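Local coordinates for mandalate racemase/muconate lactonizing enzyme (Unidentified, PDB 4E4U), which probably acts as an enolase-superfamily enzyme that abstracts the alpha-proton of a carboxylate substrate, although its own substrate is not established, at residues A43-K48 with D87-G92; I40-A43 with A49-P52; S180-D185 with K398-A403. One frame throughout, in Å; residues are numbered along the deposited sequence. Where two conformers were deposited one is given.

Interaction 1 (A43-K48 with D87-G92)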
loop_
_atom_site.group_PDB
_atom_site.type_symbol
_atom_site.label_atom_id
_atom_site.label_comp_id
_atom_site.label_asym_id
_atom_site.label_seq_id
_atom_site.Cartn_x
_atom_site.Cartn_y
_atom_site.Cartn_z
ATOM N N ALA A 43 36.725 -3.812 8.509
ATOM C CA ALA A 43 37.664 -4.801 7.988
ATOM C C ALA A 43 37.454 -5.106 6.511
ATOM O O ALA A 43 37.869 -6.158 6.029
ATOM C CB ALA A 43 37.617 -6.083 8.820
ATOM N N THR A 44 36.810 -4.194 5.789
ATOM C CA THR A 44 36.753 -4.314 4.335
ATOM C C THR A 44 38.169 -4.454 3.774
ATOM O O THR A 44 38.421 -5.289 2.890
ATOM C CB THR A 44 36.081 -3.089 3.713
ATOM O OG1 THR A 44 34.809 -2.880 4.332
ATOM C CG2 THR A 44 35.882 -3.282 2.219
ATOM N N PHE A 45 39.076 -3.630 4.306
ATOM C CA PHE A 45 40.490 -3.626 3.936
ATOM C C PHE A 45 41.313 -3.938 5.169
ATOM O O PHE A 45 40.888 -3.634 6.286
ATOM C CB PHE A 45 40.914 -2.259 3.390
ATOM C CG PHE A 45 39.945 -1.679 2.410
ATOM C CD1 PHE A 45 39.700 -2.317 1.200
ATOM C CD2 PHE A 45 39.266 -0.502 2.696
ATOM C CE1 PHE A 45 38.789 -1.787 0.291
ATOM C CE2 PHE A 45 38.353 0.026 1.793
ATOM C CZ PHE A 45 38.115 -0.617 0.585
ATOM N N GLY A 46 42.494 -4.522 4.961
ATOM C CA GLY A 46 43.385 -4.899 6.045
ATOM C C GLY A 46 44.077 -3.736 6.731
ATOM O O GLY A 46 44.018 -2.602 6.258
ATOM N N PRO A 47 44.720 -4.009 7.868
ATOM C CA PRO A 47 45.352 -2.969 8.685
ATOM C C PRO A 47 46.449 -2.162 7.974
ATOM O O PRO A 47 46.662 -1.010 8.350
ATOM C CB PRO A 47 45.916 -3.756 9.879
ATOM C CG PRO A 47 45.945 -5.198 9.423
ATOM C CD PRO A 47 44.763 -5.326 8.522
ATOM N N LYS A 48 47.117 -2.733 6.972
ATOM C CA LYS A 48 48.122 -1.987 6.208
ATOM C C LYS A 48 47.491 -0.851 5.404
ATOM O O LYS A 48 48.106 0.192 5.175
ATOM C CB LYS A 48 48.883 -2.927 5.277
ATOM C CG LYS A 48 50.194 -2.382 4.750
ATOM C CD LYS A 48 51.150 -3.525 4.432
ATOM C CE LYS A 48 50.880 -4.724 5.344
ATOM N NZ LYS A 48 52.108 -5.485 5.707
ATOM N N ASP A 87 29.720 5.395 3.282
ATOM C CA ASP A 87 30.908 4.646 2.892
ATOM C C ASP A 87 31.322 3.869 4.140
ATOM O O ASP A 87 31.714 4.458 5.150
ATOM C CB ASP A 87 32.026 5.582 2.408
ATOM C CG ASP A 87 33.316 4.830 2.074
ATOM O OD1 ASP A 87 33.838 4.116 2.968
ATOM O OD2 ASP A 87 33.815 4.958 0.927
ATOM N N LEU A 88 31.204 2.548 4.074
ATOM C CA LEU A 88 31.310 1.710 5.265
ATOM C C LEU A 88 32.638 1.888 6.020
ATOM O O LEU A 88 32.656 1.989 7.248
ATOM C CB LEU A 88 31.113 0.244 4.877
ATOM C CG LEU A 88 31.067 -0.769 6.018
ATOM C CD1 LEU A 88 29.831 -0.570 6.892
ATOM C CD2 LEU A 88 31.098 -2.171 5.451
ATOM N N THR A 89 33.752 1.929 5.295
ATOM C CA THR A 89 35.041 2.096 5.959
ATOM C C THR A 89 35.160 3.487 6.563
ATOM O O THR A 89 35.627 3.632 7.697
ATOM C CB THR A 89 36.222 1.795 5.014
ATOM O OG1 THR A 89 36.170 0.420 4.616
ATOM C CG2 THR A 89 37.553 2.064 5.695
ATOM N N MET A 90 34.709 4.506 5.833
ATOM C CA MET A 90 34.765 5.875 6.351
ATOM C C MET A 90 33.944 5.989 7.624
ATOM O O MET A 90 34.355 6.645 8.576
ATOM C CB MET A 90 34.248 6.874 5.317
ATOM C CG MET A 90 34.092 8.296 5.857
ATOM S SD MET A 90 35.632 9.024 6.472
ATOM C CE MET A 90 36.108 9.996 5.043
ATOM N N MET A 91 32.784 5.344 7.652
ATOM C CA MET A 91 31.954 5.410 8.839
ATOM C C MET A 91 32.619 4.740 10.039
ATOM O O MET A 91 32.526 5.242 11.159
ATOM C CB MET A 91 30.570 4.848 8.563
ATOM C CG MET A 91 29.731 5.728 7.635
ATOM S SD MET A 91 29.353 7.367 8.296
ATOM C CE MET A 91 30.645 8.390 7.594
ATOM N N GLY A 92 33.304 3.618 9.819
ATOM C CA GLY A 92 34.087 3.014 10.888
ATOM C C GLY A 92 35.161 3.959 11.404
ATOM O O GLY A 92 35.326 4.140 12.612
HETATM O O HOH W 1 37.991 -1.312 6.026
#

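Interaction 2 (I40-A43 with A49-P52)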
loop_
_atom_site.group_PDB
_atom_site.type_symbol
_atom_site.label_atom_id
_atom_site.label_comp_id
_atom_site.label_asym_id
_atom_site.label_seq_id
_atom_site.Cartn_x
_atom_site.Cartn_y
_atom_site.Cartn_z
ATOM N N ILE A 40 37.935 1.745 16.044
ATOM C CA ILE A 40 37.363 1.684 14.712
ATOM C C ILE A 40 36.998 0.242 14.379
ATOM O O ILE A 40 37.817 -0.658 14.564
ATOM C CB ILE A 40 38.386 2.212 13.690
ATOM C CG1 ILE A 40 38.602 3.711 13.912
ATOM C CG2 ILE A 40 37.963 1.898 12.257
ATOM C CD1 ILE A 40 39.759 4.309 13.152
ATOM N N TYR A 41 35.772 0.020 13.900
ATOM C CA TYR A 41 35.334 -1.315 13.508
ATOM C C TYR A 41 35.144 -1.313 12.001
ATOM O O TYR A 41 34.151 -0.789 11.487
ATOM C CB TYR A 41 34.029 -1.699 14.208
ATOM C CG TYR A 41 33.662 -3.168 14.109
ATOM C CD1 TYR A 41 34.372 -4.118 14.824
ATOM C CD2 TYR A 41 32.598 -3.601 13.328
ATOM C CE1 TYR A 41 34.046 -5.458 14.758
ATOM C CE2 TYR A 41 32.259 -4.949 13.261
ATOM C CZ TYR A 41 32.994 -5.871 13.978
ATOM O OH TYR A 41 32.686 -7.215 13.930
ATOM N N SER A 42 36.122 -1.864 11.288
ATOM C CA SER A 42 36.078 -1.891 9.831
ATOM C C SER A 42 37.138 -2.844 9.318
ATOM O O SER A 42 38.317 -2.694 9.642
ATOM C CB SER A 42 36.350 -0.496 9.267
ATOM O OG SER A 42 36.118 -0.467 7.872
ATOM N N ALA A 43 36.725 -3.812 8.509
ATOM C CA ALA A 43 37.664 -4.801 7.988
ATOM C C ALA A 43 37.454 -5.106 6.511
ATOM O O ALA A 43 37.869 -6.158 6.029
ATOM C CB ALA A 43 37.617 -6.083 8.820
ATOM N N ALA A 49 46.258 -1.053 4.971
ATOM C CA ALA A 49 45.520 -0.000 4.293
ATOM C C ALA A 49 44.843 0.928 5.298
ATOM O O ALA A 49 44.720 2.128 5.053
ATOM C CB ALA A 49 44.493 -0.600 3.350
ATOM N N MET A 50 44.403 0.381 6.431
ATOM C CA MET A 50 43.668 1.184 7.406
ATOM C C MET A 50 44.506 2.319 7.993
ATOM O O MET A 50 43.986 3.400 8.238
ATOM C CB MET A 50 43.087 0.309 8.520
ATOM C CG MET A 50 41.922 -0.562 8.056
ATOM S SD MET A 50 40.533 0.379 7.405
ATOM C CE MET A 50 39.915 1.145 8.899
ATOM N N ALA A 51 45.795 2.087 8.211
ATOM C CA ALA A 51 46.638 3.134 8.786
ATOM C C ALA A 51 46.676 4.425 7.931
ATOM O O ALA A 51 46.381 5.505 8.448
ATOM C CB ALA A 51 48.042 2.601 9.115
ATOM N N PRO A 52 46.988 4.325 6.619
ATOM C CA PRO A 52 46.936 5.567 5.836
ATOM C C PRO A 52 45.517 6.103 5.616
ATOM O O PRO A 52 45.355 7.313 5.461
ATOM C CB PRO A 52 47.587 5.180 4.500
ATOM C CG PRO A 52 47.512 3.698 4.447
ATOM C CD PRO A 52 47.618 3.230 5.859
#

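Interaction 3 (S180-D185 with K398-A403)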
loop_
_atom_site.group_PDB
_atom_site.type_symbol
_atom_site.label_atom_id
_atom_site.label_comp_id
_atom_site.label_asym_id
_atom_site.label_seq_id
_atom_site.Cartn_x
_atom_site.Cartn_y
_atom_site.Cartn_z
ATOM N N SER A 180 20.895 -27.095 4.363
ATOM C CA SER A 180 20.502 -28.493 4.215
ATOM C C SER A 180 19.658 -28.958 5.397
ATOM O O SER A 180 19.672 -28.348 6.466
ATOM C CB SER A 180 21.743 -29.377 4.149
ATOM O OG SER A 180 22.335 -29.467 5.434
ATOM N N LEU A 181 18.945 -30.063 5.210
ATOM C CA LEU A 181 18.187 -30.669 6.302
ATOM C C LEU A 181 19.077 -31.029 7.489
ATOM O O LEU A 181 18.678 -30.852 8.636
ATOM C CB LEU A 181 17.453 -31.919 5.824
ATOM C CG LEU A 181 16.292 -31.641 4.875
ATOM C CD1 LEU A 181 15.886 -32.936 4.195
ATOM C CD2 LEU A 181 15.114 -31.019 5.618
ATOM N N GLU A 182 20.273 -31.548 7.228
ATOM C CA GLU A 182 21.162 -31.897 8.331
ATOM C C GLU A 182 21.570 -30.667 9.142
ATOM O O GLU A 182 21.670 -30.730 10.372
ATOM C CB GLU A 182 22.381 -32.656 7.825
ATOM C CG GLU A 182 22.036 -34.075 7.432
ATOM C CD GLU A 182 23.226 -34.851 6.931
ATOM O OE1 GLU A 182 24.007 -34.297 6.126
ATOM O OE2 GLU A 182 23.370 -36.019 7.342
ATOM N N VAL A 183 21.786 -29.540 8.471
ATOM C CA VAL A 183 22.125 -28.320 9.192
ATOM C C VAL A 183 20.901 -27.785 9.942
ATOM O O VAL A 183 21.016 -27.379 11.097
ATOM C CB VAL A 183 22.758 -27.264 8.269
ATOM C CG1 VAL A 183 22.893 -25.923 8.977
ATOM C CG2 VAL A 183 24.120 -27.755 7.787
ATOM N N LEU A 184 19.726 -27.821 9.310
ATOM C CA LEU A 184 18.501 -27.419 10.000
ATOM C C LEU A 184 18.290 -28.272 11.251
ATOM O O LEU A 184 17.951 -27.751 12.314
ATOM C CB LEU A 184 17.284 -27.519 9.078
ATOM C CG LEU A 184 17.238 -26.546 7.893
ATOM C CD1 LEU A 184 16.141 -26.933 6.912
ATOM C CD2 LEU A 184 17.019 -25.117 8.387
ATOM N N ASP A 185 18.504 -29.581 11.126
ATOM C CA ASP A 185 18.382 -30.483 12.267
ATOM C C ASP A 185 19.350 -30.096 13.384
ATOM O O ASP A 185 18.998 -30.116 14.563
ATOM C CB ASP A 185 18.689 -31.927 11.856
ATOM C CG ASP A 185 17.573 -32.578 11.055
ATOM O OD1 ASP A 185 16.453 -32.032 10.994
ATOM O OD2 ASP A 185 17.822 -33.670 10.499
ATOM N N LYS A 398 26.266 -31.259 1.199
ATOM C CA LYS A 398 26.724 -32.400 1.982
ATOM C C LYS A 398 27.702 -32.012 3.096
ATOM O O LYS A 398 28.065 -32.846 3.926
ATOM C CB LYS A 398 27.328 -33.473 1.067
ATOM C CG LYS A 398 26.322 -34.054 0.073
ATOM C CD LYS A 398 26.864 -35.251 -0.703
ATOM C CE LYS A 398 25.813 -35.758 -1.681
ATOM N NZ LYS A 398 26.112 -37.050 -2.347
ATOM N N ASP A 399 28.106 -30.745 3.129
ATOM C CA ASP A 399 29.094 -30.284 4.107
ATOM C C ASP A 399 28.470 -29.958 5.465
ATOM O O ASP A 399 27.395 -29.355 5.538
ATOM C CB ASP A 399 29.843 -29.065 3.563
ATOM C CG ASP A 399 31.049 -28.692 4.407
ATOM O OD1 ASP A 399 31.533 -29.549 5.179
ATOM O OD2 ASP A 399 31.519 -27.540 4.291
ATOM N N LEU A 400 29.150 -30.350 6.539
ATOM C CA LEU A 400 28.654 -30.110 7.893
ATOM C C LEU A 400 29.610 -29.255 8.733
ATOM O O LEU A 400 29.582 -29.306 9.960
ATOM C CB LEU A 400 28.352 -31.437 8.603
ATOM C CG LEU A 400 27.183 -32.237 8.017
ATOM C CD1 LEU A 400 26.873 -33.481 8.842
ATOM C CD2 LEU A 400 25.954 -31.361 7.909
ATOM N N ALA A 401 30.439 -28.458 8.063
ATOM C CA ALA A 401 31.390 -27.577 8.739
ATOM C C ALA A 401 30.674 -26.520 9.578
ATOM O O ALA A 401 29.564 -26.109 9.247
ATOM C CB ALA A 401 32.305 -26.906 7.715
ATOM N N PRO A 402 31.308 -26.081 10.677
ATOM C CA PRO A 402 30.719 -25.032 11.518
ATOM C C PRO A 402 30.880 -23.627 10.926
ATOM O O PRO A 402 31.699 -23.421 10.027
ATOM C CB PRO A 402 31.509 -25.148 12.829
ATOM C CG PRO A 402 32.821 -25.727 12.424
ATOM C CD PRO A 402 32.526 -26.656 11.277
ATOM N N ALA A 403 30.093 -22.680 11.431
ATOM C CA ALA A 403 30.214 -21.277 11.048
ATOM C C ALA A 403 31.588 -20.726 11.415
ATOM O O ALA A 403 32.145 -19.895 10.699
ATOM C CB ALA A 403 29.111 -20.445 11.707
HETATM O O HOH W 2 24.705 -30.863 5.054
HETATM O O HOH W 3 26.386 -34.875 4.918
#

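Interaction 1 (A43-K48 with D87-G92)
Thr89 reaches from the first turn of its helix into the angle between Thr44 and Phe45, and it touches both through its hydroxyl. OG1 of Thr89 lies 3.6 Å from OG1 of Thr44, and equally 3.6 Å from CE2 of Phe45, which it approaches obliquely. The Thr89 side chain gets there with OG1 beside its own backbone N and opposite the carbonyl carbon (chi1 -63°). One residue earlier, Leu88 sets its CD2 methyl 3.9 Å from OG1 of Thr44. Within the loop, the Thr44 methyl CG2 lies on one face of the Phe45 ring, 3.7 Å above the plane and offset toward the rim.

A water joins the two segments where no direct bond does: it accepts from Phe45 N at 3.1 Å and donates to Thr89 OG1 at 2.9 Å. The contact lies in the N-terminal capping domain, as in the enolase superfamily, where the three-stranded antiparallel sheet hands over to helices; the turn after strand 35-40 meets the start of helix 88-109. Ile53 of helix 47-61 packs on both Phe45 and Thr89.

Further out the second subunit takes over. Its Asp87 binds the hydroxyls of both Thr44 and Thr89 through OD2, while Ser80 of that subunit bonds to Thr44 O. The exchange is mutual, because OD2 of this chain's Asp87 bonds to the Thr44 and Thr89 hydroxyls of the second subunit. Asp87 is also the N-cap of helix 88-109, and its other oxygen, OD1, takes the capping bond from Met90 N, nearly straight (3.0 Å, 171°), from the anti side and 34° out of the carboxylate plane.

Interaction 2 (I40-A43 with A49-P52)
Ile40 and Ser42 meet Met50 without any flat group between them; the ring of the segment, Tyr41, is carried the other way. It meets His309 with the two planes at about 60° and also rests on Ala284, Arg285, Asn312 and Leu388, so residues 40-43 send Tyr41 one way and its two neighbours toward helix 47-61.

What crosses the gap is the terminal methyl of Met50. CE lies 3.9 Å from CB of Ser42 and 4.0 Å from CG2 of Ile40, touching both at once. The thioether chain is bent at chi2 (-60°) and again at chi3 (-70°), which curls the methyl round toward the loop. On the other side, Ile40 offers the branch that stands opposite its backbone N, and the two side chains pass at a slant.

Residues 40-43 leave the edge strand of the antiparallel sheet of the N-terminal domain, and a short turn brings the chain back as helix 47-61. Met50 packs the helix against the segment just before it, at Ile40 and Ser42, with Ile24 of strand 22-30 and Thr89 and Val93 of helix 88-109 around the same side chain.

With Ser42 OG turned to a weak hydrogen bond with Thr89 OG1, what meets Met50 CE is carbon alone, so this buried contact rests on dispersion and the exclusion of water rather than on directed bonds.

Interaction 3 (S180-D185 with K398-A403)
Val183, on the first turn of helix 181-198, and Leu400, on an irregular stretch of tail, bring the two backbones together with their CA atoms 6.9 Å apart. The helix starts at Ser180, whose OG caps it by accepting from Val183 N (3.1 Å, 159°). Opposite, the tail runs without regular structure; a weak bond runs from Ala401 N to OD1 of Asp399.

Leu400 carries the apolar part. Its CD2 methyl sits 3.8 Å from CB of Glu182 and 4.0 Å from CG2 of Val183, and both leucine methyls lie alongside OE1 of Glu182, CD2 at 3.9 Å and CD1 at 4.0 Å. Leu400 lies roughly perpendicular to the Glu182 chain but runs antiparallel alongside Val183. Val183 turns CG2 beside its own backbone N (CG1 being opposite, chi1 171°), and that is the methyl the leucine meets.

Helix 181-198 is one of the outer helices of the C-terminal barrel, following strand 162-165 and leading to strand 203-206, as in the modified TIM barrel of the enolase superfamily. The chain close to its modelled end lays Leu400 against the start of this helix, while Ala403 goes on to rest on Asp166 and Gln211.

Polar links run through water. One water donates to OE1 of Glu182 at 2.7 Å and to Lys398 O at 2.8 Å; another lies between Ser180 OG and Asp399 O. The second carboxylate oxygen of Glu182, OE2, forms a salt bridge with Lys201 of the third subunit, which also accepts Lys398 NZ through its Gly159 and Asp355 carbonyls.

Interactions 1 and 2 form one buried patch of the N-terminal domain, their centres 5 Å apart. They share Ala43 and helix 47-61, and they touch where CG2 of Thr89 packs on SD of Met50. Interaction 1 is the polar half, rich in hydroxyls and completed by the second subunit; interaction 2 is apolar. Interaction 3 stands apart on the C-terminal barrel, about 31 Å from interaction 1 and 33 Å from interaction 2 between centres. It is partly buried and mixes leucine packing with water bridges, and its charged groups look to the third subunit. The two regions therefore serve different subunit interfaces.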